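PDB 2QDD: mandelate racemase/muconate lactonizing enzyme from Roseovarius nubinhibens, which is of unknown function but, as a magnesium-binding member of the enolase superfamily, probably catalyses a reaction begun by removing a proton alpha to a carboxylate. Local coordinates for residues R32-Y37 / G66-I71; T9-D14 / E360-P365; K104-M109 / K267-G272; D331-Q336 / L353-D358; W49-P54 / A300-A305. One frame throughout, in Å; residues are numbered along the deposited sequence. Where two conformers were deposited one is given.

Contact 1 (R32-Y37 / G66-I71); sequences RLDSTY and GLRAGI
R68 reaches from helix 66-71 to D34 on strand 32-37 and grips its carboxylate end-on, NH1 to OD2 at 2.6 Å and NH2 to OD1 at 2.7 Å. Each nitrogen meets a different oxygen on its syn lone pair, and the two groups are nearly coplanar, their planes 7° apart, as expected of a two-bond salt bridge. A bend at chi3 of R68 (-72°) turns the guanidinium back toward the strand. On the way the aliphatic part passes T36, where R68 CG lies 3.7 Å from T36 OG1.

The salt bridge occupies the more open end of the contact, since D34 and R68 both keep some solvent exposure; H12 of strand 5-22 packs against both. The closed end is apolar and buried. There T36 CG2 and I71 CD1 meet tip to tip at 4.1 Å, while T36 CB rests 4.1 Å from CD2 of L67. L67 also touches Y102 and P106 of helix 101-119, which continues the packed side inward. On the outer side of the helix, A69 packs on G66 of a second subunit.

The axes of the strand and helix segments approach to 9.4 Å and run 22° apart, a helix laid almost along a strand. This helix-on-sheet layering is that of the N-terminal alpha+beta capping domain of the enolase superfamily, in which helices pack on an antiparallel sheet.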
# COMPACT_ATOMS: atom_id res chain seq x y z
N ARG A 32 -23.46 34.27 23.72
CA ARG A 32 -24.41 33.38 24.37
C ARG A 32 -24.60 32.08 23.59
O ARG A 32 -24.25 31.98 22.41
CB ARG A 32 -25.77 34.07 24.56
CG ARG A 32 -26.36 34.69 23.29
CD ARG A 32 -27.02 36.03 23.56
NE ARG A 32 -27.61 36.10 24.90
CZ ARG A 32 -27.41 37.10 25.76
NH1 ARG A 32 -27.98 37.07 26.95
NH2 ARG A 32 -26.65 38.14 25.42
N LEU A 33 -25.16 31.08 24.27
CA LEU A 33 -25.41 29.78 23.66
C LEU A 33 -26.90 29.51 23.56
O LEU A 33 -27.67 29.85 24.46
CB LEU A 33 -24.72 28.67 24.45
CG LEU A 33 -23.18 28.62 24.49
CD1 LEU A 33 -22.72 27.40 25.24
CD2 LEU A 33 -22.57 28.65 23.10
N ASP A 34 -27.30 28.89 22.45
CA ASP A 34 -28.67 28.49 22.21
C ASP A 34 -28.78 27.01 22.59
O ASP A 34 -28.43 26.12 21.81
CB ASP A 34 -29.02 28.71 20.72
CG ASP A 34 -30.44 28.29 20.35
OD1 ASP A 34 -30.97 28.86 19.36
OD2 ASP A 34 -31.03 27.39 20.98
N SER A 35 -29.25 26.77 23.81
CA SER A 35 -29.43 25.42 24.32
C SER A 35 -30.85 24.94 24.14
O SER A 35 -31.80 25.70 24.29
CB SER A 35 -29.04 25.34 25.79
OG SER A 35 -29.07 24.01 26.25
N THR A 36 -30.99 23.66 23.82
CA THR A 36 -32.28 23.00 23.79
C THR A 36 -32.31 21.96 24.90
O THR A 36 -31.44 21.09 24.96
CB THR A 36 -32.50 22.32 22.42
OG1 THR A 36 -32.43 23.30 21.38
CG2 THR A 36 -33.86 21.64 22.36
N TYR A 37 -33.30 22.07 25.79
CA TYR A 37 -33.69 20.97 26.68
C TYR A 37 -34.86 20.20 26.08
O TYR A 37 -35.80 20.79 25.55
CB TYR A 37 -34.11 21.51 28.05
CG TYR A 37 -32.99 21.71 29.06
CD1 TYR A 37 -33.23 21.57 30.42
CD2 TYR A 37 -31.70 22.07 28.65
CE1 TYR A 37 -32.22 21.77 31.36
CE2 TYR A 37 -30.68 22.26 29.58
CZ TYR A 37 -30.95 22.11 30.93
OH TYR A 37 -29.94 22.30 31.85
N GLY A 66 -31.85 24.69 13.97
CA GLY A 66 -31.87 23.40 13.29
C GLY A 66 -32.14 22.22 14.20
O GLY A 66 -32.74 21.23 13.78
N LEU A 67 -31.69 22.33 15.45
CA LEU A 67 -31.92 21.29 16.45
C LEU A 67 -33.41 21.13 16.75
O LEU A 67 -33.93 20.02 16.77
CB LEU A 67 -31.14 21.61 17.74
CG LEU A 67 -30.52 20.44 18.51
CD1 LEU A 67 -29.34 20.92 19.36
CD2 LEU A 67 -31.52 19.70 19.38
N ARG A 68 -34.09 22.26 16.97
CA ARG A 68 -35.52 22.26 17.23
C ARG A 68 -36.36 21.86 16.02
O ARG A 68 -37.35 21.14 16.16
CB ARG A 68 -35.96 23.60 17.80
CG ARG A 68 -35.43 23.83 19.22
CD ARG A 68 -35.83 25.19 19.77
NE ARG A 68 -35.11 26.29 19.13
CZ ARG A 68 -33.94 26.77 19.55
NH1 ARG A 68 -33.34 26.24 20.61
NH2 ARG A 68 -33.37 27.78 18.91
N ALA A 69 -35.93 22.31 14.83
CA ALA A 69 -36.54 21.87 13.55
C ALA A 69 -36.38 20.37 13.31
O ALA A 69 -37.30 19.72 12.81
CB ALA A 69 -35.98 22.66 12.37
N GLY A 70 -35.22 19.83 13.67
CA GLY A 70 -34.97 18.39 13.60
C GLY A 70 -35.85 17.57 14.52
O GLY A 70 -36.37 16.53 14.11
N ILE A 71 -36.01 18.03 15.77
CA ILE A 71 -36.94 17.38 16.72
C ILE A 71 -38.39 17.33 16.20
O ILE A 71 -39.03 16.28 16.27
CB ILE A 71 -36.85 17.99 18.14
CG1 ILE A 71 -35.46 17.76 18.74
CG2 ILE A 71 -37.91 17.37 19.07
CD1 ILE A 71 -35.15 18.62 19.97

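Contact 2 (T9-D14 / E360-P365); sequences TVFHLD and EALGRP
F11 and L362 have alike first torsions: each places its CG beside its own backbone N and opposite its carbonyl carbon (chi1 -63° and -62°), which sends the phenyl ring toward the 360-365 segment and brings one leucine branch, CD1, over the ring. The arrangement belongs to the return of the chain's C-terminal tail to the capping domain, where the following strand 367-370 pairs antiparallel with strand 5-22.

The F11 ring is held on both faces. L362 CD1 stands 4.3 Å from the centroid of the F11 ring and only 12° off its normal, a CH-pi contact over the centre, and P365 CB covers the opposite face. P365 CD approaches F11 CE1 to 3.7 Å, and the carbonyl oxygen of G363 lies in the ring plane, 3.9 Å from F11 CE1. With an alanine here, L362 and P365 would probably be left with a gap between them where each now has a ring face to rest on.

Beside the ring, the other leucine branch, L362 CD2, meets L13 CD2 at 4.1 Å, and T9 CG2 lies alongside P365 CB at 3.7 Å. G363 has positive phi, at backbone angles where a CB would run into the carbonyl oxygen of L362. W49 packs on both F11 and L362, joining this cluster to strand 47-52. Across the backbones a single water links the segments, accepting from H12 N at 2.8 Å and donating to R364 O at 2.9 Å.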
# COMPACT_ATOMS: atom_id res chain seq x y z
N THR A 9 -41.41 17.31 24.86
CA THR A 9 -41.52 18.74 25.11
C THR A 9 -40.16 19.41 24.98
O THR A 9 -39.17 18.97 25.56
CB THR A 9 -42.10 19.03 26.52
OG1 THR A 9 -43.25 18.20 26.74
CG2 THR A 9 -42.51 20.49 26.65
N VAL A 10 -40.14 20.49 24.20
CA VAL A 10 -38.91 21.17 23.81
C VAL A 10 -38.87 22.53 24.52
O VAL A 10 -39.85 23.27 24.50
CB VAL A 10 -38.86 21.35 22.27
CG1 VAL A 10 -37.60 22.07 21.83
CG2 VAL A 10 -38.96 20.00 21.58
N PHE A 11 -37.74 22.83 25.15
CA PHE A 11 -37.52 24.12 25.80
C PHE A 11 -36.32 24.79 25.15
O PHE A 11 -35.45 24.11 24.61
CB PHE A 11 -37.23 23.93 27.30
CG PHE A 11 -38.37 23.31 28.06
CD1 PHE A 11 -39.29 24.12 28.74
CD2 PHE A 11 -38.53 21.93 28.12
CE1 PHE A 11 -40.34 23.56 29.45
CE2 PHE A 11 -39.59 21.36 28.82
CZ PHE A 11 -40.49 22.18 29.49
N HIS A 12 -36.28 26.12 25.20
CA HIS A 12 -35.15 26.87 24.67
C HIS A 12 -34.53 27.77 25.75
O HIS A 12 -35.23 28.49 26.45
CB HIS A 12 -35.56 27.67 23.42
CG HIS A 12 -34.62 28.78 23.07
ND1 HIS A 12 -35.00 30.10 23.10
CD2 HIS A 12 -33.32 28.77 22.71
CE1 HIS A 12 -33.97 30.86 22.76
NE2 HIS A 12 -32.94 30.08 22.52
N LEU A 13 -33.21 27.70 25.87
CA LEU A 13 -32.49 28.36 26.94
C LEU A 13 -31.50 29.33 26.32
O LEU A 13 -30.73 28.95 25.43
CB LEU A 13 -31.77 27.33 27.82
CG LEU A 13 -32.54 26.52 28.87
CD1 LEU A 13 -33.36 25.38 28.28
CD2 LEU A 13 -31.59 25.98 29.92
N ASP A 14 -31.54 30.58 26.77
CA ASP A 14 -30.57 31.59 26.37
C ASP A 14 -29.50 31.67 27.46
O ASP A 14 -29.77 32.14 28.57
CB ASP A 14 -31.27 32.95 26.23
CG ASP A 14 -30.59 33.86 25.23
OD1 ASP A 14 -29.42 34.22 25.44
OD2 ASP A 14 -31.25 34.23 24.23
N GLU A 360 -40.23 25.32 35.67
CA GLU A 360 -40.46 26.71 36.07
C GLU A 360 -39.21 27.58 36.00
O GLU A 360 -39.31 28.81 35.95
CB GLU A 360 -41.08 26.77 37.47
CG GLU A 360 -42.60 26.93 37.48
CD GLU A 360 -43.33 25.80 36.78
OE1 GLU A 360 -43.24 24.64 37.25
OE2 GLU A 360 -43.99 26.07 35.75
N ALA A 361 -38.04 26.94 36.00
CA ALA A 361 -36.77 27.63 35.81
C ALA A 361 -36.39 27.78 34.33
O ALA A 361 -35.45 28.52 33.99
CB ALA A 361 -35.66 26.92 36.57
N LEU A 362 -37.14 27.11 33.45
CA LEU A 362 -36.74 26.92 32.05
C LEU A 362 -37.47 27.84 31.07
O LEU A 362 -37.09 27.94 29.90
CB LEU A 362 -36.92 25.45 31.63
CG LEU A 362 -36.11 24.38 32.36
CD1 LEU A 362 -36.42 23.01 31.79
CD2 LEU A 362 -34.61 24.66 32.30
N GLY A 363 -38.51 28.50 31.56
CA GLY A 363 -39.40 29.28 30.71
C GLY A 363 -40.52 28.44 30.14
O GLY A 363 -40.70 27.28 30.52
N ARG A 364 -41.28 29.03 29.22
CA ARG A 364 -42.39 28.34 28.58
C ARG A 364 -41.88 27.55 27.37
O ARG A 364 -41.08 28.07 26.59
CB ARG A 364 -43.46 29.34 28.16
CG ARG A 364 -44.87 28.98 28.61
CD ARG A 364 -45.70 28.44 27.45
NE ARG A 364 -46.22 29.52 26.60
CZ ARG A 364 -46.35 29.44 25.28
NH1 ARG A 364 -46.00 28.33 24.63
NH2 ARG A 364 -46.82 30.47 24.60
N PRO A 365 -42.32 26.28 27.23
CA PRO A 365 -41.97 25.42 26.10
C PRO A 365 -42.20 26.05 24.73
O PRO A 365 -43.24 26.67 24.51
CB PRO A 365 -42.89 24.20 26.28
CG PRO A 365 -43.88 24.59 27.32
CD PRO A 365 -43.19 25.58 28.18
O HOH W 1 -38.19 27.79 26.47

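Contact 3 (K104-M109 / K267-G272); sequences KSPIDM and KPNRVG
S105 sits directly against G272, their CA atoms 4.5 Å apart. The closest approach of the two backbones there is from S105 CA to G272 C, at 3.9 Å. S105 CB comes within 3.9 Å of N269 ND2. In the conformer described, S105 OG is placed opposite the backbone N (chi1 177°) and lies 3.6 Å from P268 CB. A water accepts from S105 OG and, at 3.0 Å, from N269 ND2; because the serine was modelled in two conformers, every contact of OG, its half of this bridge included, is tentative. K104 CB flanks the contact, 4.0 Å from G272 O.

The join is between the two domains of an enolase-superfamily fold. Helix 101-119 belongs to the N-terminal part, whereas helix 268-271 directly follows strand 263-266 of the TIM-type barrel. G272 ends that short helix with positive phi, at backbone angles where a CB would jam against the carbonyl oxygen of V271, and G272 N is bonded to P268 O at 2.7 Å. At the other end K267 O accepts from R270 N at 2.9 Å and also from V271 N.

Farther out, D108 fixes the next part of the barrel chain, its OD2 taking the backbone N of L274 and its OD1 bonding T275 and N90. P106, whose nitrogen has no hydrogen to give, coincides with the kink in its helix. On the barrel side K267 and R270 both form salt bridges to D243, one of the residues seen to bind magnesium.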
# COMPACT_ATOMS: atom_id res chain seq x y z
N LYS A 104 -29.95 14.39 17.33
CA LYS A 104 -30.17 13.04 17.85
C LYS A 104 -29.69 12.86 19.28
O LYS A 104 -30.22 12.01 20.01
CB LYS A 104 -29.50 12.02 16.94
CG LYS A 104 -30.37 11.63 15.78
CD LYS A 104 -29.54 11.28 14.58
CE LYS A 104 -30.43 10.94 13.42
NZ LYS A 104 -29.60 10.51 12.26
N SER A 105 -28.69 13.65 19.67
CA SER A 105 -28.02 13.51 20.97
C SER A 105 -28.91 13.77 22.20
O SER A 105 -28.88 12.98 23.13
CB SER A 105 -26.71 14.33 21.01
OG SER A 105 -26.07 14.26 22.28
N PRO A 106 -29.69 14.89 22.21
CA PRO A 106 -30.60 14.97 23.37
C PRO A 106 -31.73 13.93 23.44
O PRO A 106 -32.16 13.59 24.54
CB PRO A 106 -31.19 16.38 23.27
CG PRO A 106 -31.09 16.73 21.84
CD PRO A 106 -29.82 16.09 21.36
N ILE A 107 -32.21 13.44 22.29
CA ILE A 107 -33.21 12.37 22.25
C ILE A 107 -32.67 11.07 22.84
O ILE A 107 -33.34 10.42 23.65
CB ILE A 107 -33.75 12.12 20.83
CG1 ILE A 107 -34.35 13.40 20.24
CG2 ILE A 107 -34.81 11.00 20.85
CD1 ILE A 107 -34.47 13.41 18.74
N ASP A 108 -31.46 10.70 22.43
CA ASP A 108 -30.78 9.52 22.95
C ASP A 108 -30.47 9.62 24.45
O ASP A 108 -30.65 8.66 25.20
CB ASP A 108 -29.50 9.27 22.15
CG ASP A 108 -28.78 8.02 22.60
OD1 ASP A 108 -29.22 6.91 22.23
OD2 ASP A 108 -27.79 8.15 23.33
N MET A 109 -30.01 10.81 24.87
CA MET A 109 -29.65 11.12 26.26
C MET A 109 -30.84 10.95 27.21
O MET A 109 -30.70 10.41 28.31
CB MET A 109 -29.14 12.57 26.31
CG MET A 109 -28.52 13.03 27.61
SD MET A 109 -27.89 14.72 27.44
CE MET A 109 -28.29 15.34 29.05
N LYS A 267 -17.45 13.54 21.85
CA LYS A 267 -18.46 14.52 22.24
C LYS A 267 -19.81 14.08 21.69
O LYS A 267 -19.99 14.06 20.47
CB LYS A 267 -18.09 15.91 21.71
CG LYS A 267 -16.80 16.46 22.30
CD LYS A 267 -16.58 17.89 21.90
CE LYS A 267 -15.13 18.24 22.08
NZ LYS A 267 -14.88 19.64 21.63
N PRO A 268 -20.76 13.74 22.58
CA PRO A 268 -22.08 13.21 22.21
C PRO A 268 -22.85 14.05 21.17
O PRO A 268 -23.46 13.48 20.27
CB PRO A 268 -22.84 13.19 23.54
CG PRO A 268 -21.78 13.04 24.56
CD PRO A 268 -20.60 13.81 24.04
N ASN A 269 -22.79 15.38 21.29
CA ASN A 269 -23.44 16.26 20.32
C ASN A 269 -22.81 16.26 18.93
O ASN A 269 -23.47 16.59 17.95
CB ASN A 269 -23.58 17.69 20.87
CG ASN A 269 -24.76 18.45 20.23
OD1 ASN A 269 -24.58 19.29 19.35
ND2 ASN A 269 -25.98 18.14 20.68
N ARG A 270 -21.53 15.90 18.83
CA ARG A 270 -20.89 15.64 17.54
C ARG A 270 -21.24 14.27 16.95
O ARG A 270 -21.48 14.15 15.74
CB ARG A 270 -19.38 15.84 17.63
CG ARG A 270 -18.63 15.59 16.32
CD ARG A 270 -17.16 16.06 16.34
NE ARG A 270 -16.47 15.89 17.63
CZ ARG A 270 -16.00 14.74 18.11
NH1 ARG A 270 -16.14 13.61 17.45
NH2 ARG A 270 -15.37 14.74 19.28
N VAL A 271 -21.29 13.24 17.79
CA VAL A 271 -21.42 11.86 17.30
C VAL A 271 -22.84 11.29 17.33
O VAL A 271 -23.09 10.23 16.75
CB VAL A 271 -20.41 10.88 17.99
CG1 VAL A 271 -18.98 11.40 17.84
CG2 VAL A 271 -20.76 10.66 19.46
N GLY A 272 -23.75 11.97 18.02
CA GLY A 272 -25.17 11.62 17.97
C GLY A 272 -25.72 10.90 19.18
O GLY A 272 -26.69 10.15 19.08
O HOH W 2 -25.85 16.69 23.36

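Contact 4 (D331-Q336 / L353-D358); sequences DPIPGQ and LGVIPD
The side-chain amide of Q336 pairs with the backbone of I356 through two hydrogen bonds. Q336 NE2 gives to I356 O at 2.6 Å with a nearly straight angle of 165°, and I356 N gives to Q336 OE1 at 2.8 Å and 159°. I356 O lies in the amide plane of Q336, yet NE2 approaches from well above the plane of the I356 carbonyl. The amide is thus held at both of its polar atoms, which fixes its flip as well as its position. A leucine in its place would probably leave the N and O of I356 without these mates and this loop freer to shift.

Q336 closes a type II beta turn that starts at I333, with Q336 N bonded to I333 O at 3.3 Å and G335 taking the positive-phi position. Just before it, D331 OD1 accepts from I333 N at 3.0 Å, an Asx turn, while D331 OD2 forms a salt bridge with R339. These successive turns shape a loop of the barrel domain that follows helix 300-311.

The apolar layer lies beside the amide pair. I333 CG1 takes the crowded position between backbone N and carbonyl carbon (chi1 40°); from there the side chain crosses that of V355 at about a right angle, I333 CD1 lying 3.8 Å from V355 CG2. The other branch, I333 CG2, lies 3.8 Å from P357 CA. Farther out, Y37 of strand 29-42 packs on both I333 and P357.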
# COMPACT_ATOMS: atom_id res chain seq x y z
N ASP A 331 -27.07 29.70 35.54
CA ASP A 331 -27.29 28.29 35.87
C ASP A 331 -28.79 28.02 36.03
O ASP A 331 -29.41 28.54 36.97
CB ASP A 331 -26.53 27.92 37.15
CG ASP A 331 -26.43 26.40 37.39
OD1 ASP A 331 -27.09 25.60 36.69
OD2 ASP A 331 -25.67 26.02 38.30
N PRO A 332 -29.38 27.24 35.11
CA PRO A 332 -30.77 26.80 35.18
C PRO A 332 -31.03 25.54 36.02
O PRO A 332 -32.20 25.20 36.27
CB PRO A 332 -31.10 26.51 33.71
CG PRO A 332 -29.81 26.03 33.16
CD PRO A 332 -28.71 26.75 33.89
N ILE A 333 -29.97 24.86 36.44
CA ILE A 333 -30.09 23.69 37.32
C ILE A 333 -29.12 23.76 38.51
O ILE A 333 -28.18 22.96 38.60
CB ILE A 333 -29.93 22.35 36.54
CG1 ILE A 333 -28.83 22.46 35.47
CG2 ILE A 333 -31.25 21.95 35.88
CD1 ILE A 333 -28.27 21.13 35.03
N PRO A 334 -29.34 24.71 39.45
CA PRO A 334 -28.36 25.00 40.50
C PRO A 334 -28.22 23.84 41.48
O PRO A 334 -29.22 23.20 41.82
CB PRO A 334 -28.95 26.22 41.22
CG PRO A 334 -29.99 26.76 40.29
CD PRO A 334 -30.53 25.57 39.59
N GLY A 335 -26.98 23.55 41.88
CA GLY A 335 -26.68 22.44 42.79
C GLY A 335 -26.97 21.05 42.25
O GLY A 335 -27.08 20.09 43.02
N GLN A 336 -27.10 20.94 40.93
CA GLN A 336 -27.47 19.68 40.28
C GLN A 336 -26.42 19.26 39.27
O GLN A 336 -25.77 20.10 38.65
CB GLN A 336 -28.83 19.82 39.59
CG GLN A 336 -30.01 19.54 40.49
CD GLN A 336 -31.21 19.04 39.71
OE1 GLN A 336 -31.40 17.84 39.56
NE2 GLN A 336 -32.01 19.97 39.20
N LEU A 353 -29.78 9.55 34.84
CA LEU A 353 -28.83 10.63 34.63
C LEU A 353 -28.50 11.34 35.93
O LEU A 353 -27.38 11.82 36.12
CB LEU A 353 -29.42 11.61 33.62
CG LEU A 353 -28.65 12.75 32.97
CD1 LEU A 353 -27.39 12.27 32.31
CD2 LEU A 353 -29.56 13.33 31.93
N GLY A 354 -29.50 11.38 36.83
CA GLY A 354 -29.35 11.98 38.15
C GLY A 354 -29.32 13.50 38.13
O GLY A 354 -28.72 14.13 39.00
N VAL A 355 -29.95 14.09 37.12
CA VAL A 355 -30.26 15.52 37.13
C VAL A 355 -31.66 15.79 36.58
O VAL A 355 -31.99 15.39 35.46
CB VAL A 355 -29.13 16.41 36.49
CG1 VAL A 355 -28.26 15.64 35.51
CG2 VAL A 355 -29.68 17.70 35.87
N ILE A 356 -32.49 16.44 37.40
CA ILE A 356 -33.89 16.73 37.08
C ILE A 356 -34.09 18.25 37.02
O ILE A 356 -34.09 18.91 38.06
CB ILE A 356 -34.87 16.11 38.11
CG1 ILE A 356 -34.65 14.59 38.24
CG2 ILE A 356 -36.32 16.39 37.72
CD1 ILE A 356 -34.83 14.06 39.65
N PRO A 357 -34.25 18.80 35.80
CA PRO A 357 -34.62 20.20 35.60
C PRO A 357 -36.03 20.52 36.11
O PRO A 357 -36.95 19.72 35.94
CB PRO A 357 -34.55 20.38 34.08
CG PRO A 357 -33.73 19.23 33.59
CD PRO A 357 -34.04 18.11 34.52
N ASP A 358 -36.17 21.69 36.72
CA ASP A 358 -37.49 22.22 37.05
C ASP A 358 -37.97 23.13 35.92
O ASP A 358 -37.32 24.13 35.61
CB ASP A 358 -37.43 22.99 38.38
CG ASP A 358 -38.79 23.48 38.84
OD1 ASP A 358 -38.91 24.69 39.13
OD2 ASP A 358 -39.74 22.66 38.92

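Contact 5 (W49-P54 / A300-A305); sequences WGEGCP and ALADTA
OE1 of E51 is gripped by two donors: the backbone N of A302 at 2.9 Å and, from just before the helix, the hydroxyl of T299. The bond from A302 is close to straight at 161° but reaches OE1 on its anti side, 30° out of the carboxylate plane. The other oxygen, E51 OE2, is bound to S35 OG, so both oxygens of this buried carboxylate have partners. A fully extended chain, with CG opposite the backbone N, carries it straight from the strand to the helix. As A302 N lies in the first turn of helix 300-311, the carboxylate stands at the positive end of the helix dipole, which is likely to polarise it.

The packing round this bond is snug. E51 OE1 comes to 3.4 Å from L301 CB and 3.5 Å from A302 CB. L301 CD2 lies 4.1 Å from E51 CB and 4.2 Å from W49 CB, so that one leucine methyl rests against the CB atoms of both strand residues.

The segments are almost perpendicular, their axes 7.5 Å apart at an angle of 103°. Strand 47-52 forms one edge of the antiparallel sheet within the chain, paired with strand 29-42, and is crossed by the start of helix 300-311 from the barrel domain. M109 of helix 101-119 packs on L301 and A305, and Y37 of strand 29-42 touches both E51 and L301.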
# COMPACT_ATOMS: atom_id res chain seq x y z
N TRP A 49 -34.67 13.51 30.63
CA TRP A 49 -34.23 14.78 30.07
C TRP A 49 -32.95 14.66 29.24
O TRP A 49 -32.02 13.93 29.62
CB TRP A 49 -34.04 15.82 31.16
CG TRP A 49 -35.33 16.25 31.80
CD1 TRP A 49 -36.03 15.60 32.78
CD2 TRP A 49 -36.09 17.44 31.50
NE1 TRP A 49 -37.16 16.30 33.11
CE2 TRP A 49 -37.22 17.43 32.35
CE3 TRP A 49 -35.91 18.51 30.61
CZ2 TRP A 49 -38.17 18.46 32.33
CZ3 TRP A 49 -36.86 19.52 30.59
CH2 TRP A 49 -37.98 19.49 31.45
N GLY A 50 -32.91 15.37 28.12
CA GLY A 50 -31.69 15.55 27.33
C GLY A 50 -31.41 17.00 27.00
O GLY A 50 -32.32 17.83 26.97
N GLU A 51 -30.13 17.31 26.74
CA GLU A 51 -29.70 18.63 26.30
C GLU A 51 -28.89 18.57 25.00
O GLU A 51 -27.95 17.78 24.89
CB GLU A 51 -28.87 19.33 27.38
CG GLU A 51 -28.43 20.75 27.00
CD GLU A 51 -27.59 21.43 28.06
OE1 GLU A 51 -27.27 20.78 29.08
OE2 GLU A 51 -27.25 22.61 27.86
N GLY A 52 -29.25 19.41 24.04
CA GLY A 52 -28.37 19.70 22.91
C GLY A 52 -27.99 21.16 22.88
O GLY A 52 -28.85 22.03 22.67
N CYS A 53 -26.72 21.45 23.08
CA CYS A 53 -26.23 22.82 23.01
C CYS A 53 -24.95 22.96 22.17
O CYS A 53 -23.85 22.81 22.70
CB CYS A 53 -26.06 23.40 24.41
SG CYS A 53 -25.57 25.12 24.41
N PRO A 54 -25.10 23.25 20.86
CA PRO A 54 -23.98 23.54 19.96
C PRO A 54 -23.18 24.77 20.39
O PRO A 54 -23.75 25.72 20.93
CB PRO A 54 -24.67 23.81 18.62
CG PRO A 54 -25.98 23.08 18.72
CD PRO A 54 -26.39 23.27 20.14
N ALA A 300 -24.82 21.94 32.94
CA ALA A 300 -24.43 20.75 33.70
C ALA A 300 -25.24 19.50 33.36
O ALA A 300 -24.88 18.41 33.78
CB ALA A 300 -24.47 21.04 35.20
N LEU A 301 -26.32 19.66 32.60
CA LEU A 301 -27.11 18.53 32.13
C LEU A 301 -26.37 17.69 31.06
O LEU A 301 -26.17 16.49 31.25
CB LEU A 301 -28.50 18.98 31.63
CG LEU A 301 -29.53 17.92 31.22
CD1 LEU A 301 -29.72 16.88 32.27
CD2 LEU A 301 -30.87 18.50 30.85
N ALA A 302 -25.95 18.34 29.98
CA ALA A 302 -25.03 17.74 29.00
C ALA A 302 -23.68 17.31 29.59
O ALA A 302 -23.17 16.23 29.26
CB ALA A 302 -24.81 18.69 27.82
N ASP A 303 -23.11 18.14 30.46
CA ASP A 303 -21.84 17.85 31.14
C ASP A 303 -21.86 16.58 31.97
O ASP A 303 -20.86 15.86 32.01
CB ASP A 303 -21.42 19.03 32.02
CG ASP A 303 -20.96 20.22 31.22
OD1 ASP A 303 -20.46 20.03 30.09
OD2 ASP A 303 -21.10 21.36 31.72
N THR A 304 -23.00 16.31 32.62
CA THR A 304 -23.19 15.12 33.45
C THR A 304 -23.31 13.86 32.62
O THR A 304 -22.75 12.83 32.97
CB THR A 304 -24.44 15.28 34.35
OG1 THR A 304 -24.28 16.45 35.16
CG2 THR A 304 -24.65 14.08 35.25
N ALA A 305 -24.05 13.96 31.51
CA ALA A 305 -24.20 12.86 30.55
C ALA A 305 -22.87 12.31 30.04
O ALA A 305 -22.65 11.10 30.05
CB ALA A 305 -25.06 13.32 29.38

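Overall arrangement
Contacts 1 and 2 share the N-terminal antiparallel sheet, where strands 5-22 and 29-42 are neighbours, and their centres lie 11 Å apart. Contact 5 reaches the same sheet through strand 47-52 and joins it to helix 300-311 of the barrel domain. Contact 3, 9 Å from contact 5 between centres, makes a second join between the domains, and its N269 packs on G52. Contact 4 lies 10 Å from contact 5, its loops packing on W49 and Y37. Along the chain, contact 2 spans nearly everything: the other four are nested within it, while contacts 1 and 5 interleave. Capping domain and barrel are therefore bound repeatedly, finally by the C-terminal tail.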